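Local structure of phosphoribosylformylglycinamidine synthase, purS subunit (Thermotoga maritima, 1VQ3) at residues Pro14-Ala19 and Glu67-Ile72; Phe18-Gln23 and Glu79-Pro84; Arg38-Arg41 and Pro47-Lys50; Ile72-Cys77 and Glu87-Arg92. The protein is a small alpha/beta subunit of the PurS family, built round an antiparallel sheet and assembled with three further copies of itself. All coordinates share one frame; numbering follows the deposited sequence.

Interaction 1 of 4, residues Pro14-Ala19 and Glu67-Ile72; sequences PLFKFA and EKAYEI
The strand bearing Phe16 and Phe18 passes the helix bearing Ala69 and Tyr70 at an axis separation of 9.0 Å, with 46° between their N-to-C directions, and the backbones come nearest where the CA atoms of Phe16 and Ala69 lie 6.6 Å apart. Such a close approach suits alanine, whose single methyl group lets the two phenylalanines come up to the helix surface. Being two residues apart in an extended strand, Phe16 and Phe18 both send their CB atoms toward the helix. Ala69 CB meets both of them. It lies 3.6 Å from Phe16 CD2, approaching that ring obliquely, and 3.9 Å from Phe18 CE2, where it sits at the ring's edge near its plane. The far end of the Phe18 ring continues to the next helical residue: its CZ is 4.0 Å from Tyr70 N, and its CE1 is 4.1 Å from Tyr70 CD1. Here the two aromatic side chains cross at about a right angle and touch through their rims, with Phe18 CE1 at the edge of the tyrosine ring. Tyr70 carries CG trans to its main-chain nitrogen (chi1 -172°), which lays the ring along the helix flank beside Phe18. No hydrogen bond joins the segments; large flat hydrocarbon groups fill the space between sheet and helix. Phe18 goes on to Val73 of the same helix and Val91 of the adjoining strand 87-93, Ala69 also meets Val61 of strand 51-62, and Tyr70 packs on Glu64 of the second subunit, placing the contact where helix 66-81 begins to cover the three-stranded sheet.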
loop_
_atom_site.group_PDB
_atom_site.type_symbol
_atom_site.label_atom_id
_atom_site.label_comp_id
_atom_site.label_asym_id
_atom_site.label_seq_id
_atom_site.Cartn_x
_atom_site.Cartn_y
_atom_site.Cartn_z
ATOM N N PRO C 14 14.666 -27.372 -0.997
ATOM C CA PRO C 14 13.418 -26.656 -1.213
ATOM C C PRO C 14 13.506 -25.530 -2.239
ATOM O O PRO C 14 14.609 -25.010 -2.498
ATOM C CB PRO C 14 13.079 -26.074 0.157
ATOM C CG PRO C 14 14.170 -26.409 1.060
ATOM C CD PRO C 14 15.191 -27.212 0.366
ATOM N N LEU C 15 12.335 -25.215 -2.785
ATOM C CA LEU C 15 12.111 -24.165 -3.781
ATOM C C LEU C 15 11.243 -23.093 -3.143
ATOM O O LEU C 15 10.248 -23.408 -2.473
ATOM C CB LEU C 15 11.344 -24.770 -4.968
ATOM C CG LEU C 15 11.826 -24.703 -6.413
ATOM C CD1 LEU C 15 13.314 -24.752 -6.531
ATOM C CD2 LEU C 15 11.248 -25.898 -7.170
ATOM N N PHE C 16 11.571 -21.828 -3.369
ATOM C CA PHE C 16 10.846 -20.723 -2.756
ATOM C C PHE C 16 10.430 -19.749 -3.849
ATOM O O PHE C 16 11.274 -19.326 -4.643
ATOM C CB PHE C 16 11.727 -20.008 -1.755
ATOM C CG PHE C 16 12.183 -20.879 -0.636
ATOM C CD1 PHE C 16 11.390 -21.038 0.505
ATOM C CD2 PHE C 16 13.393 -21.551 -0.716
ATOM C CE1 PHE C 16 11.794 -21.893 1.540
ATOM C CE2 PHE C 16 13.798 -22.409 0.291
ATOM C CZ PHE C 16 13.016 -22.565 1.428
ATOM N N LYS C 17 9.146 -19.402 -3.905
ATOM C CA LYS C 17 8.628 -18.612 -5.013
ATOM C C LYS C 17 8.429 -17.155 -4.576
ATOM O O LYS C 17 7.949 -16.855 -3.454
ATOM C CB LYS C 17 7.305 -19.196 -5.501
ATOM C CG LYS C 17 7.379 -20.558 -6.172
ATOM C CD LYS C 17 7.298 -21.778 -5.230
ATOM C CE LYS C 17 6.191 -22.809 -5.649
ATOM N NZ LYS C 17 5.737 -22.729 -7.080
ATOM N N PHE C 18 8.844 -16.241 -5.429
ATOM C CA PHE C 18 8.722 -14.815 -5.117
ATOM C C PHE C 18 8.137 -14.026 -6.297
ATOM O O PHE C 18 8.296 -14.389 -7.487
ATOM C CB PHE C 18 10.086 -14.220 -4.777
ATOM C CG PHE C 18 10.749 -14.817 -3.555
ATOM C CD1 PHE C 18 10.490 -14.322 -2.306
ATOM C CD2 PHE C 18 11.637 -15.881 -3.678
ATOM C CE1 PHE C 18 11.093 -14.844 -1.221
ATOM C CE2 PHE C 18 12.265 -16.410 -2.593
ATOM C CZ PHE C 18 12.011 -15.920 -1.361
ATOM N N ALA C 19 7.543 -12.878 -5.955
ATOM C CA ALA C 19 7.258 -11.852 -6.899
ATOM C C ALA C 19 8.079 -10.619 -6.577
ATOM O O ALA C 19 8.213 -10.197 -5.411
ATOM C CB ALA C 19 5.801 -11.511 -6.907
ATOM N N GLU C 67 15.555 -17.756 3.825
ATOM C CA GLU C 67 16.347 -16.556 4.074
ATOM C C GLU C 67 17.442 -16.454 3.059
ATOM O O GLU C 67 17.679 -15.393 2.477
ATOM C CB GLU C 67 16.862 -16.550 5.538
ATOM C CG GLU C 67 16.560 -17.838 6.343
ATOM C CD GLU C 67 15.316 -17.836 7.227
ATOM O OE1 GLU C 67 14.243 -17.320 6.869
ATOM O OE2 GLU C 67 15.433 -18.392 8.335
ATOM N N LYS C 68 18.086 -17.580 2.774
ATOM C CA LYS C 68 19.084 -17.625 1.734
ATOM C C LYS C 68 18.434 -17.386 0.363
ATOM O O LYS C 68 19.019 -16.759 -0.513
ATOM C CB LYS C 68 19.803 -18.980 1.745
ATOM C CG LYS C 68 21.004 -19.032 0.803
ATOM C CD LYS C 68 21.776 -20.365 0.895
ATOM N N ALA C 69 17.230 -17.904 0.171
ATOM C CA ALA C 69 16.530 -17.694 -1.113
ATOM C C ALA C 69 16.247 -16.178 -1.334
ATOM O O ALA C 69 16.339 -15.650 -2.440
ATOM C CB ALA C 69 15.275 -18.470 -1.101
ATOM N N TYR C 70 15.885 -15.505 -0.263
ATOM C CA TYR C 70 15.627 -14.075 -0.279
ATOM C C TYR C 70 16.859 -13.281 -0.588
ATOM O O TYR C 70 16.798 -12.288 -1.310
ATOM C CB TYR C 70 15.005 -13.652 1.045
ATOM C CG TYR C 70 14.518 -12.235 1.069
ATOM C CD1 TYR C 70 13.300 -11.889 0.509
ATOM C CD2 TYR C 70 15.259 -11.241 1.686
ATOM C CE1 TYR C 70 12.823 -10.592 0.569
ATOM C CE2 TYR C 70 14.804 -9.947 1.720
ATOM C CZ TYR C 70 13.584 -9.622 1.173
ATOM O OH TYR C 70 13.099 -8.330 1.259
ATOM N N GLU C 71 18.004 -13.718 -0.080
ATOM C CA GLU C 71 19.276 -13.078 -0.430
ATOM C C GLU C 71 19.584 -13.234 -1.913
ATOM O O GLU C 71 20.071 -12.316 -2.556
ATOM C CB GLU C 71 20.420 -13.639 0.444
ATOM C CG GLU C 71 20.250 -13.290 1.922
ATOM C CD GLU C 71 20.229 -11.781 2.161
ATOM O OE1 GLU C 71 21.147 -11.106 1.700
ATOM O OE2 GLU C 71 19.313 -11.268 2.816
ATOM N N ILE C 72 19.274 -14.396 -2.485
ATOM C CA ILE C 72 19.512 -14.622 -3.890
ATOM C C ILE C 72 18.630 -13.724 -4.753
ATOM O O ILE C 72 19.074 -13.183 -5.787
ATOM C CB ILE C 72 19.315 -16.147 -4.217
ATOM C CG1 ILE C 72 20.515 -16.953 -3.699
ATOM C CG2 ILE C 72 19.182 -16.333 -5.673
ATOM C CD1 ILE C 72 20.205 -18.439 -3.536
#

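Interaction 2 of 4, residues Phe18-Gln23 and Glu79-Pro84; sequences FAIDVQ and ELLVNP
Ile20 and Leu81 meet through the ends of their longest branches, CD1 of the isoleucine lying 3.8 Å from CD1 of the leucine, and the two side chains cross at about a right angle. Ile20 turns CG1 away from its carbonyl carbon, to the side of the nitrogen (chi1 -48°), and then extends it, so that CD1 stands well off the strand and can bridge to the last turn of the helix. One pair further along, Val22 faces Val82, the first residue to leave the helical conformation. Both valines hold CG1 trans to the main-chain nitrogen (chi1 -173° in each), and they slide past each other in opposite directions: Val22 CG2 touches Val82 CG2 at 4.0 Å, while Val22 CG1 is 4.2 Å from Val82 CG1. Short, branched valines suit this place, where the CA atoms of the two residues are 6.8 Å apart. The alternate strand residues serve another surface. Gln23 NE2 donates to Asp21 OD1 over 2.9 Å, nearly straight at 177°; Asp21 OD1 accepts through its syn lone pair and lies in the amide plane of Gln23. Asp21 also forms a salt bridge with Arg92 of the third subunit and hydrogen bonds with its Ser56 and His58. The strand is thus two-faced: buried hydrocarbon, with no directional bond across the contact, joins it to the helix end, whereas the polar groups are kept for the interface between subunits.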
loop_
_atom_site.group_PDB
_atom_site.type_symbol
_atom_site.label_atom_id
_atom_site.label_comp_id
_atom_site.label_asym_id
_atom_site.label_seq_id
_atom_site.Cartn_x
_atom_site.Cartn_y
_atom_site.Cartn_z
ATOM N N PHE C 18 8.844 -16.241 -5.429
ATOM C CA PHE C 18 8.722 -14.815 -5.117
ATOM C C PHE C 18 8.137 -14.026 -6.297
ATOM O O PHE C 18 8.296 -14.389 -7.487
ATOM C CB PHE C 18 10.086 -14.220 -4.777
ATOM C CG PHE C 18 10.749 -14.817 -3.555
ATOM C CD1 PHE C 18 10.490 -14.322 -2.306
ATOM C CD2 PHE C 18 11.637 -15.881 -3.678
ATOM C CE1 PHE C 18 11.093 -14.844 -1.221
ATOM C CE2 PHE C 18 12.265 -16.410 -2.593
ATOM C CZ PHE C 18 12.011 -15.920 -1.361
ATOM N N ALA C 19 7.543 -12.878 -5.955
ATOM C CA ALA C 19 7.258 -11.852 -6.899
ATOM C C ALA C 19 8.079 -10.619 -6.577
ATOM O O ALA C 19 8.213 -10.197 -5.411
ATOM C CB ALA C 19 5.801 -11.511 -6.907
ATOM N N ILE C 20 8.557 -9.987 -7.634
ATOM C CA ILE C 20 9.322 -8.723 -7.543
ATOM C C ILE C 20 8.533 -7.679 -8.333
ATOM O O ILE C 20 8.317 -7.828 -9.557
ATOM C CB ILE C 20 10.714 -8.871 -8.112
ATOM C CG1 ILE C 20 11.454 -10.132 -7.591
ATOM C CG2 ILE C 20 11.519 -7.593 -7.887
ATOM C CD1 ILE C 20 12.592 -10.555 -8.467
ATOM N N ASP C 21 8.110 -6.632 -7.635
ATOM C CA ASP C 21 7.413 -5.475 -8.210
ATOM C C ASP C 21 8.391 -4.291 -8.414
ATOM O O ASP C 21 8.740 -3.576 -7.470
ATOM C CB ASP C 21 6.274 -5.091 -7.288
ATOM C CG ASP C 21 5.280 -4.103 -7.900
ATOM O OD1 ASP C 21 5.517 -3.505 -8.955
ATOM O OD2 ASP C 21 4.205 -3.863 -7.335
ATOM N N VAL C 22 8.782 -4.097 -9.667
ATOM C CA VAL C 22 9.799 -3.145 -10.058
ATOM C C VAL C 22 9.067 -1.965 -10.656
ATOM O O VAL C 22 8.317 -2.107 -11.637
ATOM C CB VAL C 22 10.746 -3.703 -11.161
ATOM C CG1 VAL C 22 11.893 -2.731 -11.399
ATOM C CG2 VAL C 22 11.275 -5.075 -10.761
ATOM N N GLN C 23 9.267 -0.801 -10.063
ATOM C CA GLN C 23 8.533 0.380 -10.460
ATOM C C GLN C 23 9.519 1.494 -10.696
ATOM O O GLN C 23 10.504 1.578 -10.021
ATOM C CB GLN C 23 7.577 0.821 -9.356
ATOM C CG GLN C 23 6.375 -0.068 -9.131
ATOM C CD GLN C 23 5.344 -0.043 -10.294
ATOM O OE1 GLN C 23 5.083 0.986 -10.920
ATOM N NE2 GLN C 23 4.754 -1.176 -10.541
ATOM N N GLU C 79 22.011 -7.332 -9.609
ATOM C CA GLU C 79 22.927 -7.696 -10.691
ATOM C C GLU C 79 22.314 -7.527 -12.038
ATOM O O GLU C 79 23.018 -7.448 -13.039
ATOM C CB GLU C 79 23.385 -9.128 -10.541
ATOM C CG GLU C 79 24.256 -9.344 -9.320
ATOM C CD GLU C 79 25.746 -9.125 -9.588
ATOM O OE1 GLU C 79 26.131 -8.453 -10.578
ATOM O OE2 GLU C 79 26.539 -9.661 -8.799
ATOM N N LEU C 80 20.987 -7.522 -12.099
ATOM C CA LEU C 80 20.342 -7.509 -13.362
ATOM C C LEU C 80 18.921 -6.961 -13.380
ATOM O O LEU C 80 18.606 -6.183 -14.228
ATOM C CB LEU C 80 20.336 -8.910 -13.927
ATOM C CG LEU C 80 19.839 -9.066 -15.358
ATOM C CD1 LEU C 80 20.854 -8.522 -16.374
ATOM C CD2 LEU C 80 19.544 -10.511 -15.646
ATOM N N LEU C 81 18.052 -7.407 -12.494
ATOM C CA LEU C 81 16.611 -7.176 -12.724
ATOM C C LEU C 81 16.170 -5.712 -12.529
ATOM O O LEU C 81 15.250 -5.247 -13.196
ATOM C CB LEU C 81 15.776 -8.114 -11.875
ATOM C CG LEU C 81 16.046 -9.579 -12.134
ATOM C CD1 LEU C 81 15.176 -10.427 -11.211
ATOM C CD2 LEU C 81 15.881 -9.954 -13.613
ATOM N N VAL C 82 16.849 -4.989 -11.646
ATOM C CA VAL C 82 16.471 -3.618 -11.301
ATOM C C VAL C 82 17.601 -2.626 -11.636
ATOM O O VAL C 82 18.760 -2.824 -11.256
ATOM C CB VAL C 82 16.104 -3.520 -9.789
ATOM C CG1 VAL C 82 15.555 -2.158 -9.440
ATOM C CG2 VAL C 82 15.034 -4.585 -9.418
ATOM N N ASN C 83 17.227 -1.568 -12.339
ATOM C CA ASN C 83 18.138 -0.466 -12.601
ATOM C C ASN C 83 18.065 0.439 -11.395
ATOM O O ASN C 83 17.062 1.101 -11.209
ATOM C CB ASN C 83 17.701 0.284 -13.859
ATOM C CG ASN C 83 18.706 1.378 -14.301
ATOM O OD1 ASN C 83 19.318 2.049 -13.477
ATOM N ND2 ASN C 83 18.836 1.566 -15.607
ATOM N N PRO C 84 19.130 0.536 -10.613
ATOM C CA PRO C 84 19.075 1.241 -9.333
ATOM C C PRO C 84 18.888 2.768 -9.443
ATOM O O PRO C 84 18.474 3.416 -8.481
ATOM C CB PRO C 84 20.439 0.948 -8.718
ATOM C CG PRO C 84 21.294 0.612 -9.813
ATOM C CD PRO C 84 20.495 0.091 -10.939
#

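Interaction 3 of 4, residues Arg38-Arg41 and Pro47-Lys50; sequences RVLR and PVKK
Arg41 and Val48 bury the most surface here, and one hydrogen bond ties them: Arg41 NH1 donates to Val48 O over 2.8 Å with an N-H...O angle of 158°. The oxygen lies close to the guanidinium plane, at its edge, but the donor stands above the carbonyl plane, 38° out of it. A bend at chi3 (59°) folds the arginine back over the strand, so that its stem also lines the same oxygen, with CD 3.2 Å from Val48 O. The valine's methyl CG2 turns instead to Leu40. This methyl lies 3.7 Å from Leu40 CD1 and 3.8 Å from Leu40 CB, a snug seat for a branched side chain against a buried leucine. The pairing joins helix 31-43 to the short strand that follows it after a connection of a few residues. The third subunit completes the surroundings: its Leu80 packs on Leu40, and one of its strands pairs antiparallel with Val48 and Lys49. Arginine suits the exposed side, where a long apolar stem and a charged end can both be used. The contact therefore combines a greasy inner half with a polar outer one, in which a charged donor is hydrogen-bonded to a main-chain carbonyl oxygen.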
loop_
_atom_site.group_PDB
_atom_site.type_symbol
_atom_site.label_atom_id
_atom_site.label_comp_id
_atom_site.label_asym_id
_atom_site.label_seq_id
_atom_site.Cartn_x
_atom_site.Cartn_y
_atom_site.Cartn_z
ATOM N N ARG C 38 -5.254 7.491 -19.500
ATOM C CA ARG C 38 -6.107 8.352 -20.301
ATOM C C ARG C 38 -7.151 7.533 -21.081
ATOM O O ARG C 38 -8.309 7.934 -21.174
ATOM C CB ARG C 38 -5.222 9.171 -21.234
ATOM C CG ARG C 38 -5.935 10.228 -22.067
ATOM C CD ARG C 38 -5.033 10.789 -23.183
ATOM N NE ARG C 38 -3.637 10.978 -22.735
ATOM C CZ ARG C 38 -2.526 10.535 -23.368
ATOM N NH1 ARG C 38 -2.577 9.857 -24.519
ATOM N NH2 ARG C 38 -1.339 10.792 -22.837
ATOM N N VAL C 39 -6.750 6.361 -21.578
ATOM C CA VAL C 39 -7.697 5.417 -22.191
ATOM C C VAL C 39 -8.737 4.951 -21.178
ATOM O O VAL C 39 -9.954 4.954 -21.451
ATOM C CB VAL C 39 -6.978 4.188 -22.790
ATOM C CG1 VAL C 39 -7.983 3.198 -23.347
ATOM C CG2 VAL C 39 -6.023 4.627 -23.861
ATOM N N LEU C 40 -8.288 4.558 -19.989
ATOM C CA LEU C 40 -9.255 4.105 -19.007
ATOM C C LEU C 40 -10.260 5.194 -18.665
ATOM O O LEU C 40 -11.460 4.968 -18.638
ATOM C CB LEU C 40 -8.566 3.545 -17.762
ATOM C CG LEU C 40 -7.702 2.260 -17.956
ATOM C CD1 LEU C 40 -6.963 1.919 -16.679
ATOM C CD2 LEU C 40 -8.530 1.092 -18.378
ATOM N N ARG C 41 -9.765 6.390 -18.434
ATOM C CA ARG C 41 -10.619 7.479 -17.988
ATOM C C ARG C 41 -11.510 7.981 -19.105
ATOM O O ARG C 41 -12.739 7.954 -18.980
ATOM C CB ARG C 41 -9.777 8.618 -17.424
ATOM C CG ARG C 41 -8.982 8.262 -16.154
ATOM C CD ARG C 41 -8.244 9.468 -15.591
ATOM N NE ARG C 41 -9.208 10.513 -15.268
ATOM C CZ ARG C 41 -10.006 10.519 -14.185
ATOM N NH1 ARG C 41 -9.949 9.557 -13.263
ATOM N NH2 ARG C 41 -10.859 11.524 -14.005
ATOM N N PRO C 47 -12.798 5.906 -13.566
ATOM C CA PRO C 47 -12.159 6.994 -12.852
ATOM C C PRO C 47 -10.894 6.536 -12.086
ATOM O O PRO C 47 -10.728 6.802 -10.912
ATOM C CB PRO C 47 -13.264 7.421 -11.890
ATOM C CG PRO C 47 -13.901 6.128 -11.500
ATOM C CD PRO C 47 -13.915 5.332 -12.778
ATOM N N VAL C 48 -10.001 5.859 -12.769
ATOM C CA VAL C 48 -8.733 5.483 -12.163
ATOM C C VAL C 48 -7.805 6.688 -12.170
ATOM O O VAL C 48 -8.007 7.637 -12.922
ATOM C CB VAL C 48 -8.102 4.258 -12.854
ATOM C CG1 VAL C 48 -9.090 3.124 -12.941
ATOM C CG2 VAL C 48 -7.565 4.599 -14.264
ATOM N N LYS C 49 -6.792 6.656 -11.335
ATOM C CA LYS C 49 -5.796 7.708 -11.324
ATOM C C LYS C 49 -4.499 7.188 -10.755
ATOM O O LYS C 49 -4.429 6.043 -10.260
ATOM C CB LYS C 49 -6.319 8.935 -10.575
ATOM C CG LYS C 49 -6.517 8.745 -9.139
ATOM C CD LYS C 49 -7.558 9.664 -8.561
ATOM C CE LYS C 49 -7.463 9.743 -7.024
ATOM N NZ LYS C 49 -6.087 10.089 -6.500
ATOM N N LYS C 50 -3.460 8.020 -10.879
ATOM C CA LYS C 50 -2.123 7.717 -10.406
ATOM C C LYS C 50 -1.658 6.400 -10.950
ATOM O O LYS C 50 -1.062 5.616 -10.248
ATOM C CB LYS C 50 -2.047 7.720 -8.871
ATOM C CG LYS C 50 -2.342 9.118 -8.311
ATOM C CD LYS C 50 -1.773 9.333 -6.953
ATOM C CE LYS C 50 -2.344 10.582 -6.316
ATOM N NZ LYS C 50 -1.735 10.785 -4.990
#

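Interaction 4 of 4, residues Ile72-Cys77 and Glu87-Arg92; sequences IVKKAC and EEYEVR
Lys74 NZ is gripped by two partners, a salt bridge to Glu71 OE2 one helical turn back and a hydrogen bond to Glu64 O of the second subunit, while the lysine's stem rests against Tyr89, with CG 4.0 Å from the tyrosine OH. The two side chains cross at about a right angle. The hydroxyl of Tyr89 has its own partner in the second subunit, a hydrogen bond with the carbonyl oxygen of His12, which belongs to a hexahistidine run that is evidently a purification tag. Cys77 CB lies over one face of the tyrosine ring, toward its rim, 4.0 Å from the centroid and 20° off the normal, a CH-pi contact. The cysteine sulfur makes a sulfur-aromatic contact from an oblique direction, with SG 3.6 Å from CE2 of Tyr89. A compact thiol suits this spot, polarisable enough to pack well on an aromatic surface yet small enough to fit between helix and sheet. Tyr89 has its CG between the main-chain nitrogen and carbonyl carbon (chi1 74°), which carries the ring out from the strand to pass beneath the cysteine. A turn away along the helix, Val73 and Val91 reach toward each other tip to tip, Val73 CG1 being 3.9 Å from Val91 CG2 and 4.0 Å from Val91 CG1. Helix and strand run nearly antiparallel, at 156°, their axes 10.3 Å apart. Helix 66-81 thus lies over strand 87-93, outermost in this chain's sheet yet bonded through the Tyr89 backbone to the second subunit, and Cys77 reaches on to Ile20 of strand 15-24, Val73 to Val61 of strand 51-62.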
loop_
_atom_site.group_PDB
_atom_site.type_symbol
_atom_site.label_atom_id
_atom_site.label_comp_id
_atom_site.label_asym_id
_atom_site.label_seq_id
_atom_site.Cartn_x
_atom_site.Cartn_y
_atom_site.Cartn_z
ATOM N N ILE C 72 19.274 -14.396 -2.485
ATOM C CA ILE C 72 19.512 -14.622 -3.890
ATOM C C ILE C 72 18.630 -13.724 -4.753
ATOM O O ILE C 72 19.074 -13.183 -5.787
ATOM C CB ILE C 72 19.315 -16.147 -4.217
ATOM C CG1 ILE C 72 20.515 -16.953 -3.699
ATOM C CG2 ILE C 72 19.182 -16.333 -5.673
ATOM C CD1 ILE C 72 20.205 -18.439 -3.536
ATOM N N VAL C 73 17.385 -13.550 -4.327
ATOM C CA VAL C 73 16.458 -12.677 -5.038
ATOM C C VAL C 73 16.987 -11.248 -5.077
ATOM O O VAL C 73 16.982 -10.641 -6.104
ATOM C CB VAL C 73 15.056 -12.644 -4.415
ATOM C CG1 VAL C 73 14.194 -11.500 -5.091
ATOM C CG2 VAL C 73 14.380 -13.997 -4.578
ATOM N N LYS C 74 17.401 -10.730 -3.937
ATOM C CA LYS C 74 18.015 -9.429 -3.891
ATOM C C LYS C 74 19.274 -9.358 -4.783
ATOM O O LYS C 74 19.472 -8.399 -5.478
ATOM C CB LYS C 74 18.406 -9.068 -2.487
ATOM C CG LYS C 74 17.240 -8.815 -1.522
ATOM C CD LYS C 74 17.743 -8.153 -0.241
ATOM C CE LYS C 74 18.690 -9.021 0.514
ATOM N NZ LYS C 74 19.126 -8.446 1.797
ATOM N N LYS C 75 20.115 -10.377 -4.782
ATOM C CA LYS C 75 21.267 -10.382 -5.696
ATOM C C LYS C 75 20.850 -10.300 -7.165
ATOM O O LYS C 75 21.477 -9.581 -7.984
ATOM C CB LYS C 75 22.138 -11.626 -5.453
ATOM C CG LYS C 75 22.780 -11.666 -4.110
ATOM N N ALA C 76 19.797 -11.044 -7.525
ATOM C CA ALA C 76 19.254 -10.993 -8.908
ATOM C C ALA C 76 18.831 -9.587 -9.288
ATOM O O ALA C 76 19.082 -9.137 -10.383
ATOM C CB ALA C 76 18.085 -11.929 -9.110
ATOM N N CYS C 77 18.182 -8.892 -8.370
ATOM C CA CYS C 77 17.730 -7.528 -8.637
ATOM C C CYS C 77 18.910 -6.585 -8.810
ATOM O O CYS C 77 18.913 -5.762 -9.697
ATOM C CB CYS C 77 16.822 -7.043 -7.492
ATOM S SG CYS C 77 15.279 -7.954 -7.395
ATOM N N GLU C 87 14.730 2.790 -10.936
ATOM C CA GLU C 87 13.727 1.841 -10.430
ATOM C C GLU C 87 13.953 1.590 -8.972
ATOM O O GLU C 87 15.071 1.768 -8.443
ATOM C CB GLU C 87 13.742 0.534 -11.200
ATOM C CG GLU C 87 13.142 0.708 -12.593
ATOM C CD GLU C 87 13.403 -0.446 -13.512
ATOM O OE1 GLU C 87 14.462 -1.083 -13.367
ATOM O OE2 GLU C 87 12.518 -0.720 -14.369
ATOM N N GLU C 88 12.851 1.194 -8.338
ATOM C CA GLU C 88 12.827 0.709 -6.984
ATOM C C GLU C 88 12.043 -0.600 -7.039
ATOM O O GLU C 88 11.371 -0.897 -8.041
ATOM C CB GLU C 88 12.143 1.731 -6.075
ATOM C CG GLU C 88 10.684 1.958 -6.448
ATOM C CD GLU C 88 10.091 3.215 -5.856
ATOM O OE1 GLU C 88 10.835 4.125 -5.451
ATOM O OE2 GLU C 88 8.863 3.261 -5.778
ATOM N N TYR C 89 12.098 -1.378 -5.975
ATOM C CA TYR C 89 11.483 -2.704 -6.024
ATOM C C TYR C 89 11.041 -3.231 -4.692
ATOM O O TYR C 89 11.629 -2.898 -3.654
ATOM C CB TYR C 89 12.433 -3.701 -6.673
ATOM C CG TYR C 89 13.634 -4.164 -5.858
ATOM C CD1 TYR C 89 14.787 -3.387 -5.766
ATOM C CD2 TYR C 89 13.628 -5.392 -5.222
ATOM C CE1 TYR C 89 15.878 -3.834 -5.100
ATOM C CE2 TYR C 89 14.713 -5.841 -4.510
ATOM C CZ TYR C 89 15.856 -5.067 -4.482
ATOM O OH TYR C 89 16.963 -5.498 -3.811
ATOM N N GLU C 90 10.019 -4.102 -4.763
ATOM C CA GLU C 90 9.478 -4.759 -3.616
ATOM C C GLU C 90 9.410 -6.230 -3.913
ATOM O O GLU C 90 9.031 -6.605 -5.017
ATOM C CB GLU C 90 8.060 -4.276 -3.365
ATOM C CG GLU C 90 7.981 -2.869 -2.861
ATOM C CD GLU C 90 6.567 -2.302 -2.928
ATOM O OE1 GLU C 90 6.150 -1.950 -4.034
ATOM O OE2 GLU C 90 5.907 -2.190 -1.864
ATOM N N VAL C 91 9.806 -7.033 -2.935
ATOM C CA VAL C 91 9.774 -8.484 -3.005
ATOM C C VAL C 91 8.698 -9.033 -2.053
ATOM O O VAL C 91 8.629 -8.643 -0.920
ATOM C CB VAL C 91 11.114 -9.053 -2.572
ATOM C CG1 VAL C 91 11.125 -10.556 -2.639
ATOM C CG2 VAL C 91 12.271 -8.489 -3.432
ATOM N N ARG C 92 7.893 -9.959 -2.531
ATOM C CA ARG C 92 7.029 -10.689 -1.694
ATOM C C ARG C 92 7.048 -12.173 -2.035
ATOM O O ARG C 92 7.291 -12.548 -3.201
ATOM C CB ARG C 92 5.632 -10.118 -1.800
ATOM C CG ARG C 92 4.915 -10.299 -3.092
ATOM C CD ARG C 92 3.682 -9.421 -3.170
ATOM N NE ARG C 92 2.930 -9.761 -4.359
ATOM C CZ ARG C 92 3.250 -9.371 -5.596
ATOM N NH1 ARG C 92 4.274 -8.540 -5.837
ATOM N NH2 ARG C 92 2.516 -9.783 -6.613
#

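Interactions 1, 2 and 4 are three parts of one layer, the packing of helix 66-81 and the residues just after it on the antiparallel sheet. Interactions 1 and 2 follow central strand 15-24, their centres 14 Å apart, while interaction 4 uses its neighbour 87-93 and lies 11 Å from interaction 1 and 5 Å from interaction 2. Interactions 1 and 4 touch directly. Interaction 3 stands apart, with its centre 26 to 35 Å from the others. It falls in the sequence between the two halves of interactions 1 and 2, and closes before interaction 4 opens. Helix 31-43 and strand 48-49 form this projecting arm, which adds a subunit contact to those made by the core.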